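Local atomic coordinates of glycosyl hydrolase family 88 (Pedobacter heparinus, PDB entry 3WIW), a protein that removes by hydrolysis unsaturated glucuronyl residues from the ends of oligosaccharides, with a specificity for those derived from heparin. Residues G53-S58 against W73-F78; G63-A68 against E351-I356; L103-I108 against Y122-N127. One frame throughout, in Å; residues are numbered along the deposited sequence.

Interaction 1: residues G53-S58 against W73-F78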
ATOM      1  N   GLY A  53       4.447   5.300  18.762  1.00 13.24           N
ATOM      2  CA  GLY A  53       4.148   3.950  19.217  1.00 13.79           C
ATOM      3  C   GLY A  53       2.656   3.647  19.314  1.00 13.57           C
ATOM      4  O   GLY A  53       2.269   2.502  19.567  1.00 15.24           O
ATOM      5  N   MET A  54       1.822   4.675  19.135  1.00 13.43           N
ATOM      6  CA  MET A  54       0.372   4.521  19.113  1.00 13.70           C
ATOM      7  C   MET A  54      -0.143   5.348  17.938  1.00 11.89           C
ATOM      8  O   MET A  54      -0.702   6.425  18.100  1.00 12.53           O
ATOM      9  CB  MET A  54      -0.234   4.988  20.441  1.00 15.75           C
ATOM     10  CG  MET A  54       0.082   4.069  21.615  1.00 19.74           C
ATOM     11  SD  MET A  54      -0.634   2.422  21.419  1.00 24.89           S
ATOM     12  CE  MET A  54      -2.301   2.672  22.014  1.00 25.79           C
ATOM     13  N   ASN A  55       0.058   4.825  16.741  1.00 11.53           N
ATOM     14  CA  ASN A  55      -0.149   5.611  15.538  1.00 10.62           C
ATOM     15  C   ASN A  55      -1.609   5.750  15.151  1.00 10.52           C
ATOM     16  O   ASN A  55      -2.403   4.838  15.369  1.00 11.17           O
ATOM     17  CB  ASN A  55       0.651   4.989  14.405  1.00 11.22           C
ATOM     18  CG  ASN A  55       2.125   5.053  14.680  1.00 11.77           C
ATOM     19  OD1 ASN A  55       2.687   6.149  14.752  1.00 12.80           O
ATOM     20  ND2 ASN A  55       2.746   3.909  14.924  1.00 12.75           N
ATOM     21  N   PRO A  56      -1.984   6.894  14.572  1.00  9.95           N
ATOM     22  CA  PRO A  56      -3.384   7.038  14.145  1.00 10.23           C
ATOM     23  C   PRO A  56      -3.699   6.089  12.996  1.00  9.77           C
ATOM     24  O   PRO A  56      -2.934   6.019  12.030  1.00 10.77           O
ATOM     25  CB  PRO A  56      -3.446   8.499  13.700  1.00 11.04           C
ATOM     26  CG  PRO A  56      -2.070   8.820  13.259  1.00 10.98           C
ATOM     27  CD  PRO A  56      -1.163   8.064  14.200  1.00 10.38           C
ATOM     28  N   ARG A  57      -4.812   5.359  13.113  1.00  9.73           N
ATOM     29  CA  ARG A  57      -5.214   4.402  12.092  1.00  9.61           C
ATOM     30  C   ARG A  57      -6.484   4.791  11.330  1.00  9.65           C
ATOM     31  O   ARG A  57      -6.486   4.822  10.111  1.00  9.97           O
ATOM     32  CB  ARG A  57      -5.392   3.007  12.699  1.00  9.91           C
ATOM     33  CG  ARG A  57      -5.937   1.982  11.711  1.00 10.70           C
ATOM     34  CD  ARG A  57      -5.933   0.559  12.285  1.00 10.14           C
ATOM     35  NE  ARG A  57      -6.817  -0.312  11.529  1.00 10.20           N
ATOM     36  CZ  ARG A  57      -6.745  -1.636  11.454  1.00  9.92           C
ATOM     37  NH1 ARG A  57      -5.725  -2.293  12.027  1.00 11.31           N
ATOM     38  NH2 ARG A  57      -7.672  -2.302  10.756  1.00 11.64           N
ATOM     39  N   SER A  58      -7.573   5.045  12.045  1.00  9.57           N
ATOM     40  CA  SER A  58      -8.845   5.336  11.403  1.00 10.40           C
ATOM     41  C   SER A  58      -9.727   6.080  12.394  1.00 10.70           C
ATOM     42  O   SER A  58      -9.329   6.311  13.542  1.00 11.12           O
ATOM     43  CB  SER A  58      -9.535   4.058  10.905  1.00 10.45           C
ATOM     44  OG  SER A  58      -9.778   3.155  11.973  1.00 10.52           O
ATOM     45  N   TRP A  73      -0.920  -4.149  11.954  1.00 10.63           N
ATOM     46  CA  TRP A  73      -0.329  -4.192  10.617  1.00  9.65           C
ATOM     47  C   TRP A  73      -0.216  -2.830   9.929  1.00  9.02           C
ATOM     48  O   TRP A  73       0.569  -2.677   8.976  1.00  9.79           O
ATOM     49  CB  TRP A  73      -1.092  -5.154   9.713  1.00 10.82           C
ATOM     50  CG  TRP A  73      -2.383  -4.616   9.117  1.00 11.22           C
ATOM     51  CD1 TRP A  73      -3.627  -4.669   9.673  1.00 12.66           C
ATOM     52  CD2 TRP A  73      -2.541  -4.001   7.828  1.00 11.52           C
ATOM     53  NE1 TRP A  73      -4.563  -4.129   8.795  1.00 12.18           N
ATOM     54  CE2 TRP A  73      -3.915  -3.714   7.658  1.00 12.39           C
ATOM     55  CE3 TRP A  73      -1.649  -3.678   6.796  1.00 12.05           C
ATOM     56  CZ2 TRP A  73      -4.423  -3.102   6.500  1.00 12.94           C
ATOM     57  CZ3 TRP A  73      -2.145  -3.074   5.648  1.00 12.16           C
ATOM     58  CH2 TRP A  73      -3.526  -2.786   5.509  1.00 12.64           C
ATOM     59  N   THR A  74      -1.000  -1.848  10.384  1.00  9.33           N
ATOM     60  CA  THR A  74      -0.986  -0.537   9.772  1.00  9.05           C
ATOM     61  C   THR A  74      -0.052   0.423  10.491  1.00  9.20           C
ATOM     62  O   THR A  74       0.023   1.575  10.107  1.00  9.84           O
ATOM     63  CB  THR A  74      -2.395   0.133   9.763  1.00  9.10           C
ATOM     64  OG1 THR A  74      -2.711   0.594  11.087  1.00 10.34           O
ATOM     65  CG2 THR A  74      -3.485  -0.823   9.253  1.00  9.97           C
ATOM     66  N   THR A  75       0.679  -0.039  11.513  1.00  8.94           N
ATOM     67  CA  THR A  75       1.350   0.896  12.401  1.00 10.12           C
ATOM     68  C   THR A  75       2.482   1.694  11.715  1.00  9.50           C
ATOM     69  O   THR A  75       2.820   2.806  12.138  1.00 10.66           O
ATOM     70  CB  THR A  75       1.848   0.161  13.658  1.00  9.80           C
ATOM     71  OG1 THR A  75       2.136   1.119  14.678  1.00 10.74           O
ATOM     72  CG2 THR A  75       3.090  -0.678  13.367  1.00 11.61           C
ATOM     73  N   GLY A  76       3.086   1.127  10.676  1.00  9.89           N
ATOM     74  CA  GLY A  76       4.168   1.793   9.974  1.00 10.73           C
ATOM     75  C   GLY A  76       3.742   2.890   9.026  1.00  9.42           C
ATOM     76  O   GLY A  76       4.601   3.678   8.599  1.00  9.59           O
ATOM     77  N   PHE A  77       2.455   2.965   8.656  1.00  8.88           N
ATOM     78  CA  PHE A  77       2.043   3.922   7.636  1.00  9.46           C
ATOM     79  C   PHE A  77       2.186   5.383   8.053  1.00  9.23           C
ATOM     80  O   PHE A  77       2.677   6.182   7.275  1.00 10.61           O
ATOM     81  CB  PHE A  77       0.615   3.653   7.155  1.00  8.74           C
ATOM     82  CG  PHE A  77       0.497   2.377   6.363  1.00  8.21           C
ATOM     83  CD1 PHE A  77       1.135   2.250   5.121  1.00  8.91           C
ATOM     84  CD2 PHE A  77      -0.248   1.310   6.851  1.00  9.13           C
ATOM     85  CE1 PHE A  77       1.009   1.093   4.355  1.00  9.12           C
ATOM     86  CE2 PHE A  77      -0.370   0.131   6.105  1.00  9.09           C
ATOM     87  CZ  PHE A  77       0.272   0.014   4.859  1.00  9.89           C
ATOM     88  N   PHE A  78       1.769   5.748   9.265  1.00  9.39           N
ATOM     89  CA  PHE A  78       1.857   7.145   9.700  1.00  9.98           C
ATOM     90  C   PHE A  78       3.305   7.686   9.685  1.00  9.60           C
ATOM     91  O   PHE A  78       3.544   8.726   9.073  1.00 10.34           O
ATOM     92  CB  PHE A  78       1.191   7.353  11.042  1.00 10.54           C
ATOM     93  CG  PHE A  78       1.238   8.771  11.513  1.00 10.93           C
ATOM     94  CD1 PHE A  78       0.544   9.773  10.830  1.00 11.66           C
ATOM     95  CD2 PHE A  78       1.974   9.112  12.632  1.00 11.05           C
ATOM     96  CE1 PHE A  78       0.585  11.083  11.266  1.00 11.10           C
ATOM     97  CE2 PHE A  78       2.027  10.419  13.083  1.00 12.00           C
ATOM     98  CZ  PHE A  78       1.329  11.417  12.404  1.00 11.09           C
TER
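Asn-55 and Thr-75 mark the closest backbone approach, with CA atoms 5.9 Å apart. Strand 55-59 passes over the loop that leads into helix 77-89, and towards Arg-57 the backbones draw apart, its CA lying 6.9 Å from that of Thr-74. At the closer of these two points the polar link is a side-chain hydrogen bond: ND2 of Asn-55 donates to OG1 of Thr-75 over 2.9 Å at an N-H...O angle of 153°, with the acceptor in the amide plane. Thr-75 turns OG1 anti to the backbone N (chi1 -163°), which presents the hydroxyl to this amide, and the same oxygen is also hydrogen-bonded to the carbonyl of Ala-68. OD1 of Asn-55 lies at the edge of the Phe-78 ring, 3.7 Å from CD2 of Phe-78. One face of that ring is covered by Pro-56 in a CH-pi contact, CG of Pro-56 standing 3.8 Å from the centroid of Phe-78 and 17° off the ring normal.

Arg-57 runs extended across Thr-74, its CD passing 3.4 Å from OG1 of Thr-74, whose CG2 methyl lies over one face of the guanidinium, towards its rim, and also over the centre of the Trp-73 ring. The guanidinium and indole planes are nearly perpendicular, NH1 of Arg-57 lying 3.9 Å from NE1 of Trp-73. Salt bridges to Glu-369 and Asp-72 probably balance the charge of Arg-57, while OG1 of Thr-74 is also hydrogen-bonded to Asp-72. Trp-73 itself packs against Asp-116, the predicted nucleophile, and borders a bound HEPES molecule, so this buried contact backs the probable active site. Around it, Arg-57 and Ser-58 form a classic beta bulge opposite Arg-66 on strand 65-68, helix 30-49 packs on Phe-78, and helix 375-392 touches Arg-57, Thr-74 and Phe-77.

Interaction 2: residues G63-A68 against E351-I356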
ATOM      1  N   GLY A  63     -16.550   8.920  16.339  1.00 22.19           N
ATOM      2  CA  GLY A  63     -15.706  10.078  16.099  1.00 21.00           C
ATOM      3  C   GLY A  63     -14.327  10.013  16.727  1.00 19.98           C
ATOM      4  O   GLY A  63     -13.465  10.820  16.392  1.00 20.87           O
ATOM      5  N   THR A  64     -14.117   9.065  17.638  1.00 18.98           N
ATOM      6  CA  THR A  64     -12.804   8.883  18.273  1.00 17.75           C
ATOM      7  C   THR A  64     -11.806   8.202  17.324  1.00 15.22           C
ATOM      8  O   THR A  64     -12.187   7.600  16.314  1.00 15.59           O
ATOM      9  CB  THR A  64     -12.909   8.065  19.578  1.00 19.47           C
ATOM     10  OG1 THR A  64     -13.428   6.763  19.273  1.00 20.58           O
ATOM     11  CG2 THR A  64     -13.804   8.760  20.613  1.00 19.66           C
ATOM     12  N   VAL A  65     -10.525   8.280  17.650  1.00 14.31           N
ATOM     13  CA  VAL A  65      -9.502   7.750  16.757  1.00 13.35           C
ATOM     14  C   VAL A  65      -9.068   6.351  17.184  1.00 12.57           C
ATOM     15  O   VAL A  65      -8.742   6.118  18.359  1.00 14.72           O
ATOM     16  CB  VAL A  65      -8.282   8.676  16.711  1.00 13.74           C
ATOM     17  CG1 VAL A  65      -7.219   8.089  15.800  1.00 13.31           C
ATOM     18  CG2 VAL A  65      -8.685  10.056  16.233  1.00 14.58           C
ATOM     19  N   ARG A  66      -9.111   5.412  16.246  1.00 11.02           N
ATOM     20  CA  ARG A  66      -8.536   4.084  16.461  1.00 11.55           C
ATOM     21  C   ARG A  66      -7.039   4.185  16.278  1.00 11.42           C
ATOM     22  O   ARG A  66      -6.568   4.700  15.264  1.00 10.99           O
ATOM     23  CB  ARG A  66      -9.109   3.072  15.473  1.00 11.69           C
ATOM     24  CG  ARG A  66      -8.491   1.702  15.599  1.00 11.93           C
ATOM     25  CD  ARG A  66      -9.200   0.684  14.726  1.00 12.46           C
ATOM     26  NE  ARG A  66      -8.515  -0.604  14.780  1.00 14.02           N
ATOM     27  CZ  ARG A  66      -8.963  -1.713  14.208  1.00 15.13           C
ATOM     28  NH1 ARG A  66      -8.270  -2.835  14.306  1.00 16.66           N
ATOM     29  NH2 ARG A  66     -10.116  -1.700  13.560  1.00 16.52           N
ATOM     30  N   LEU A  67      -6.294   3.689  17.262  1.00 12.18           N
ATOM     31  CA  LEU A  67      -4.834   3.755  17.260  1.00 12.56           C
ATOM     32  C   LEU A  67      -4.205   2.397  16.928  1.00 13.20           C
ATOM     33  O   LEU A  67      -4.791   1.340  17.210  1.00 14.81           O
ATOM     34  CB  LEU A  67      -4.308   4.256  18.623  1.00 13.37           C
ATOM     35  CG  LEU A  67      -4.857   5.610  19.082  1.00 13.05           C
ATOM     36  CD1 LEU A  67      -4.427   5.916  20.496  1.00 14.28           C
ATOM     37  CD2 LEU A  67      -4.401   6.698  18.116  1.00 14.14           C
ATOM     38  N   ALA A  68      -3.010   2.444  16.340  1.00 12.11           N
ATOM     39  CA  ALA A  68      -2.284   1.264  15.888  1.00 11.57           C
ATOM     40  C   ALA A  68      -0.992   1.132  16.701  1.00 11.70           C
ATOM     41  O   ALA A  68       0.002   1.801  16.416  1.00 12.50           O
ATOM     42  CB  ALA A  68      -1.958   1.393  14.417  1.00 11.33           C
ATOM     43  N   GLU A 351      -9.370  19.381  10.306  1.00 15.60           N
ATOM     44  CA  GLU A 351     -10.511  18.462  10.424  1.00 14.80           C
ATOM     45  C   GLU A 351     -10.145  16.997  10.252  1.00 13.40           C
ATOM     46  O   GLU A 351      -8.978  16.672  10.060  1.00 13.23           O
ATOM     47  CB  GLU A 351     -11.591  18.867   9.418  1.00 17.64           C
ATOM     48  CG  GLU A 351     -11.991  20.337   9.629  1.00 20.16           C
ATOM     49  CD  GLU A 351     -13.238  20.752   8.882  1.00 22.59           C
ATOM     50  OE1 GLU A 351     -13.777  19.928   8.105  1.00 22.73           O
ATOM     51  OE2 GLU A 351     -13.683  21.907   9.076  1.00 24.16           O
ATOM     52  N   ASN A 352     -11.128  16.106  10.334  0.72 12.75           N
ATOM     53  CA  ASN A 352     -10.907  14.696   9.991  0.72 11.98           C
ATOM     54  C   ASN A 352      -9.885  14.012  10.919  0.72 12.48           C
ATOM     55  O   ASN A 352      -9.206  13.068  10.513  0.72 11.89           O
ATOM     56  CB  ASN A 352     -10.444  14.609   8.519  0.72 12.85           C
ATOM     57  CG  ASN A 352     -10.681  13.252   7.869  0.72 13.44           C
ATOM     58  OD1 ASN A 352     -11.677  12.585   8.135  0.72 14.14           O
ATOM     59  ND2 ASN A 352      -9.761  12.849   6.991  0.72 12.15           N
ATOM     60  N   GLN A 353      -9.778  14.486  12.165  1.00 12.30           N
ATOM     61  CA  GLN A 353      -8.798  13.962  13.107  1.00 12.98           C
ATOM     62  C   GLN A 353      -7.367  13.991  12.545  1.00 11.47           C
ATOM     63  O   GLN A 353      -6.507  13.179  12.915  1.00 12.03           O
ATOM     64  CB  GLN A 353      -9.209  12.570  13.616  1.00 13.61           C
ATOM     65  CG  GLN A 353     -10.560  12.572  14.366  1.00 14.97           C
ATOM     66  CD  GLN A 353     -10.456  13.149  15.791  1.00 17.02           C
ATOM     67  OE1 GLN A 353      -9.618  13.997  16.071  1.00 19.33           O
ATOM     68  NE2 GLN A 353     -11.287  12.645  16.698  1.00 19.40           N
ATOM     69  N   PHE A 354      -7.122  14.976  11.680  1.00 10.97           N
ATOM     70  CA  PHE A 354      -5.828  15.237  11.049  1.00 11.49           C
ATOM     71  C   PHE A 354      -5.402  14.205  10.003  1.00 11.67           C
ATOM     72  O   PHE A 354      -4.268  14.261   9.505  1.00 12.44           O
ATOM     73  CB  PHE A 354      -4.712  15.456  12.082  1.00 11.84           C
ATOM     74  CG  PHE A 354      -5.059  16.463  13.142  1.00 13.70           C
ATOM     75  CD1 PHE A 354      -5.563  17.719  12.803  1.00 14.11           C
ATOM     76  CD2 PHE A 354      -4.901  16.153  14.493  1.00 15.09           C
ATOM     77  CE1 PHE A 354      -5.886  18.635  13.798  1.00 14.71           C
ATOM     78  CE2 PHE A 354      -5.217  17.067  15.484  1.00 16.48           C
ATOM     79  CZ  PHE A 354      -5.714  18.304  15.132  1.00 16.21           C
ATOM     80  N   PHE A 355      -6.295  13.284   9.643  1.00 10.39           N
ATOM     81  CA  PHE A 355      -6.052  12.466   8.469  1.00 10.88           C
ATOM     82  C   PHE A 355      -6.202  13.307   7.208  1.00 10.42           C
ATOM     83  O   PHE A 355      -6.955  14.280   7.181  1.00 12.82           O
ATOM     84  CB  PHE A 355      -7.018  11.297   8.400  1.00 10.68           C
ATOM     85  CG  PHE A 355      -6.796  10.258   9.456  1.00 10.16           C
ATOM     86  CD1 PHE A 355      -5.838   9.268   9.282  1.00 11.39           C
ATOM     87  CD2 PHE A 355      -7.543  10.257  10.628  1.00 11.86           C
ATOM     88  CE1 PHE A 355      -5.627   8.278  10.256  1.00 12.34           C
ATOM     89  CE2 PHE A 355      -7.351   9.281  11.599  1.00 12.11           C
ATOM     90  CZ  PHE A 355      -6.388   8.285  11.422  1.00 12.50           C
ATOM     91  N   ILE A 356      -5.534  12.897   6.146  1.00  9.67           N
ATOM     92  CA  ILE A 356      -5.495  13.682   4.916  1.00 10.18           C
ATOM     93  C   ILE A 356      -6.712  13.403   4.010  1.00 10.13           C
ATOM     94  O   ILE A 356      -7.363  14.328   3.564  1.00 11.02           O
ATOM     95  CB  ILE A 356      -4.180  13.427   4.167  1.00 11.51           C
ATOM     96  CG1 ILE A 356      -2.981  13.890   5.030  1.00 12.56           C
ATOM     97  CG2 ILE A 356      -4.181  14.129   2.820  1.00 12.00           C
ATOM     98  CD1 ILE A 356      -1.621  13.443   4.544  1.00 13.50           C
TER
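Gln-353 reaches Gly-63 and Val-65 through two bends: CG lies beside the backbone N and anti to the carbonyl carbon (chi1 -61°), and a second turn at chi2 (-76°) folds the amide towards the 63-68 segment. Val-65 answers by placing CG2 beside its own backbone N, where this methyl meets the folded glutamine along much of its length; CG2 comes within 3.6 Å of CD of Gln-353 and 3.7 Å of CB. The amide end is fixed by a hydrogen bond from NE2 of Gln-353 to the carbonyl O of Gly-63, 2.9 Å long and nearly straight at 163°. It lies in both the carbonyl and the amide plane, which sets the rotation of the amide. With an alanine here, the Gly-63 carbonyl would probably lose this donor and the CG2 methyl of Val-65 the CG and amide carbon packed against it. CG1 of Val-65 lies at the edge of the Phe-355 ring, 4.4 Å from CE2 of Phe-355, a loose contact. Phe-355 is buried against Pro-56 and Val-59 of the adjoining strand, and the backbone carbonyl of Gln-353 accepts a hydrogen bond from the Tyr-50 hydroxyl. The arrangement is plain surface packing away from the predicted catalytic residues: a two-stranded antiparallel hairpin, strands 55-59 and 65-68, meets the loop after helix 327-340 at the surface of an alpha6/alpha6-barrel protein.

Interaction 3: residues L103-I108 against Y122-N127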
ATOM      1  N   LEU A 103      11.180   5.563  15.239  1.00 13.18           N
ATOM      2  CA  LEU A 103      12.018   4.846  16.212  1.00 13.12           C
ATOM      3  C   LEU A 103      11.188   4.178  17.299  1.00 13.39           C
ATOM      4  O   LEU A 103      11.661   3.256  17.966  1.00 14.71           O
ATOM      5  CB  LEU A 103      13.090   5.748  16.836  1.00 14.59           C
ATOM      6  CG  LEU A 103      14.160   6.222  15.854  1.00 15.97           C
ATOM      7  CD1 LEU A 103      15.079   7.284  16.504  1.00 16.93           C
ATOM      8  CD2 LEU A 103      15.004   5.041  15.326  1.00 16.30           C
ATOM      9  N   ALA A 104       9.946   4.639  17.478  1.00 13.78           N
ATOM     10  CA  ALA A 104       9.032   4.005  18.425  1.00 14.89           C
ATOM     11  C   ALA A 104       8.604   2.604  17.971  1.00 13.60           C
ATOM     12  O   ALA A 104       7.968   1.886  18.741  1.00 14.63           O
ATOM     13  CB  ALA A 104       7.802   4.869  18.657  1.00 15.58           C
ATOM     14  N   LEU A 105       8.950   2.219  16.738  1.00 12.79           N
ATOM     15  CA  LEU A 105       8.548   0.925  16.190  1.00 12.39           C
ATOM     16  C   LEU A 105       9.663  -0.132  16.237  1.00 12.71           C
ATOM     17  O   LEU A 105       9.578  -1.185  15.596  1.00 13.14           O
ATOM     18  CB  LEU A 105       8.031   1.097  14.764  1.00 11.77           C
ATOM     19  CG  LEU A 105       6.757   1.951  14.650  1.00 12.85           C
ATOM     20  CD1 LEU A 105       6.248   1.983  13.215  1.00 13.43           C
ATOM     21  CD2 LEU A 105       5.670   1.470  15.632  1.00 14.13           C
ATOM     22  N   ASP A 106      10.707   0.134  17.021  1.00 14.00           N
ATOM     23  CA  ASP A 106      11.883  -0.721  17.113  1.00 14.47           C
ATOM     24  C   ASP A 106      11.529  -2.189  17.351  1.00 14.60           C
ATOM     25  O   ASP A 106      12.155  -3.079  16.772  1.00 14.20           O
ATOM     26  CB  ASP A 106      12.773  -0.189  18.238  1.00 15.09           C
ATOM     27  CG  ASP A 106      14.009  -1.035  18.453  1.00 17.64           C
ATOM     28  OD1 ASP A 106      13.926  -2.025  19.211  1.00 19.13           O
ATOM     29  OD2 ASP A 106      15.064  -0.725  17.856  1.00 19.26           O
ATOM     30  N   THR A 107      10.523  -2.448  18.192  0.54 13.61           N
ATOM     31  CA  THR A 107      10.184  -3.826  18.573  0.54 13.84           C
ATOM     32  C   THR A 107       9.737  -4.693  17.396  0.54 13.21           C
ATOM     33  O   THR A 107       9.787  -5.924  17.473  0.54 13.98           O
ATOM     34  CB  THR A 107       9.101  -3.899  19.686  0.54 14.73           C
ATOM     35  OG1 THR A 107       7.942  -3.150  19.289  0.54 16.30           O
ATOM     36  CG2 THR A 107       9.633  -3.384  21.033  0.54 14.90           C
ATOM     37  N   ILE A 108       9.298  -4.062  16.309  1.00 12.16           N
ATOM     38  CA  ILE A 108       8.795  -4.833  15.174  1.00 12.21           C
ATOM     39  C   ILE A 108       9.888  -5.693  14.530  1.00 11.80           C
ATOM     40  O   ILE A 108       9.604  -6.682  13.875  1.00 11.97           O
ATOM     41  CB  ILE A 108       8.098  -3.941  14.144  1.00 12.66           C
ATOM     42  CG1 ILE A 108       7.024  -3.109  14.848  1.00 14.25           C
ATOM     43  CG2 ILE A 108       7.455  -4.785  13.041  1.00 13.44           C
ATOM     44  CD1 ILE A 108       6.313  -2.173  13.903  1.00 14.96           C
ATOM     45  N   TYR A 122       9.194  -1.594   6.529  1.00  9.41           N
ATOM     46  CA  TYR A 122       9.746  -0.970   5.333  1.00  9.59           C
ATOM     47  C   TYR A 122       9.105   0.404   5.039  1.00  9.24           C
ATOM     48  O   TYR A 122       9.794   1.330   4.592  1.00 10.97           O
ATOM     49  CB  TYR A 122       9.706  -1.914   4.129  1.00  9.64           C
ATOM     50  CG  TYR A 122      10.604  -1.451   3.001  1.00 10.27           C
ATOM     51  CD1 TYR A 122      11.990  -1.421   3.163  1.00 10.85           C
ATOM     52  CD2 TYR A 122      10.066  -1.041   1.780  1.00 10.44           C
ATOM     53  CE1 TYR A 122      12.816  -0.988   2.126  1.00 11.71           C
ATOM     54  CE2 TYR A 122      10.869  -0.587   0.738  1.00 10.34           C
ATOM     55  CZ  TYR A 122      12.260  -0.590   0.917  1.00 11.80           C
ATOM     56  OH  TYR A 122      13.104  -0.161  -0.099  1.00 14.06           O
ATOM     57  N   CYS A 123       7.804   0.586   5.301  1.00  9.70           N
ATOM     58  CA  CYS A 123       7.210   1.914   5.165  1.00 10.40           C
ATOM     59  C   CYS A 123       7.737   2.935   6.158  1.00 10.36           C
ATOM     60  O   CYS A 123       7.682   4.127   5.889  1.00 10.76           O
ATOM     61  CB  CYS A 123       5.679   1.861   5.274  1.00 10.44           C
ATOM     62  SG  CYS A 123       4.866   0.874   3.996  1.00 11.20           S
ATOM     63  N   SER A 124       8.240   2.472   7.300  1.00  9.90           N
ATOM     64  CA  SER A 124       8.680   3.391   8.340  1.00  9.89           C
ATOM     65  C   SER A 124      10.198   3.521   8.308  1.00  9.95           C
ATOM     66  O   SER A 124      10.734   4.483   7.736  1.00 11.20           O
ATOM     67  CB  SER A 124       8.140   2.932   9.709  1.00 10.44           C
ATOM     68  OG  SER A 124       8.538   1.606   9.993  1.00 11.34           O
ATOM     69  N   TYR A 125      10.883   2.523   8.866  1.00 10.36           N
ATOM     70  CA  TYR A 125      12.344   2.452   8.836  1.00 10.69           C
ATOM     71  C   TYR A 125      12.899   2.467   7.414  1.00 10.88           C
ATOM     72  O   TYR A 125      13.953   3.058   7.179  1.00 11.23           O
ATOM     73  CB  TYR A 125      12.859   1.188   9.536  1.00 11.79           C
ATOM     74  CG  TYR A 125      12.910   1.292  11.038  1.00 11.78           C
ATOM     75  CD1 TYR A 125      11.754   1.173  11.806  1.00 12.25           C
ATOM     76  CD2 TYR A 125      14.114   1.532  11.700  1.00 13.05           C
ATOM     77  CE1 TYR A 125      11.799   1.284  13.178  1.00 13.26           C
ATOM     78  CE2 TYR A 125      14.161   1.636  13.074  1.00 13.86           C
ATOM     79  CZ  TYR A 125      13.009   1.501  13.812  1.00 12.89           C
ATOM     80  OH  TYR A 125      13.067   1.609  15.190  1.00 13.77           O
ATOM     81  N   GLY A 126      12.225   1.809   6.466  1.00 10.85           N
ATOM     82  CA  GLY A 126      12.754   1.755   5.106  1.00 12.25           C
ATOM     83  C   GLY A 126      12.838   3.139   4.480  1.00 11.38           C
ATOM     84  O   GLY A 126      13.879   3.539   3.924  1.00 12.32           O
ATOM     85  N   ASN A 127      11.734   3.880   4.573  1.00 10.05           N
ATOM     86  CA  ASN A 127      11.734   5.258   4.113  1.00 10.28           C
ATOM     87  C   ASN A 127      12.736   6.119   4.877  1.00 11.19           C
ATOM     88  O   ASN A 127      13.432   6.941   4.280  1.00 12.02           O
ATOM     89  CB  ASN A 127      10.322   5.848   4.190  1.00 10.94           C
ATOM     90  CG  ASN A 127       9.491   5.487   2.989  1.00 11.74           C
ATOM     91  OD1 ASN A 127       9.954   5.611   1.848  1.00 11.27           O
ATOM     92  ND2 ASN A 127       8.290   4.985   3.222  1.00 11.16           N
TER
HETATM   93  O   HOH W   1      15.387   1.586  16.602  1.00 17.19           O
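Tyr-125 meets Leu-105 with the edge of its ring, the carbonyl carbon of Leu-105 lying near the ring plane, and a water is held in that plane beside the hydroxyl. Leu-103 CD2 and Asp-106 CA approach the ring obliquely. The tyrosine projects from helix 117-132 of the alpha6/alpha6 barrel on to the type I beta turn, Leu-103 to Asp-106, that ends helix 92-103. OH of Tyr-125 lies close against the turn, 3.2 Å from CA of Asp-106, yet the nearby backbone N of Asp-106 makes no hydrogen bond to it. Apolar contacts flank the ring: CB of Leu-105 is 4.1 Å from CE1 of Tyr-125, and CD2 of Leu-103 is 4.2 Å from CE2. One residue earlier on the helix, OG of Ser-124 is met by CD1 of Leu-105 at 4.0 Å; that hydroxyl is hydrogen-bonded within its own helix to the Met-120 carbonyl. Pro-140 and Leu-141 of helix 138-150 also pack on Tyr-125. Because CG of Asp-106 stands anti to the backbone N (chi1 178°), its carboxylate comes beside the phenol without touching it, and the link is made by the water, which donates to OD2 of Asp-106 over 2.6 Å and hydrogen-bonds OH of Tyr-125 at 2.7 Å.

From the N terminus, residues 53-58 come first, and interaction 1 closes the short loop from there to 73-78. Within that loop lies 63-68, the first half of interaction 2, whose partner 351-356 follows some 280 residues later, so the two contacts cross. They share the hairpin of strands 55-59 and 65-68, joined by a probable hydrogen bond from Ala-68 N to Asn-55 O. Interaction 3, a local closure between 103-108 and 122-127, starts after interaction 1 ends and falls entirely within the long span of interaction 2, which it does not touch. Interaction 1 sits between them: Thr-75 packs on Leu-105 and Ile-108 of the loop and Gly-76 on Ser-124 of helix 117-132, which ties the start of helix 77-89 to both.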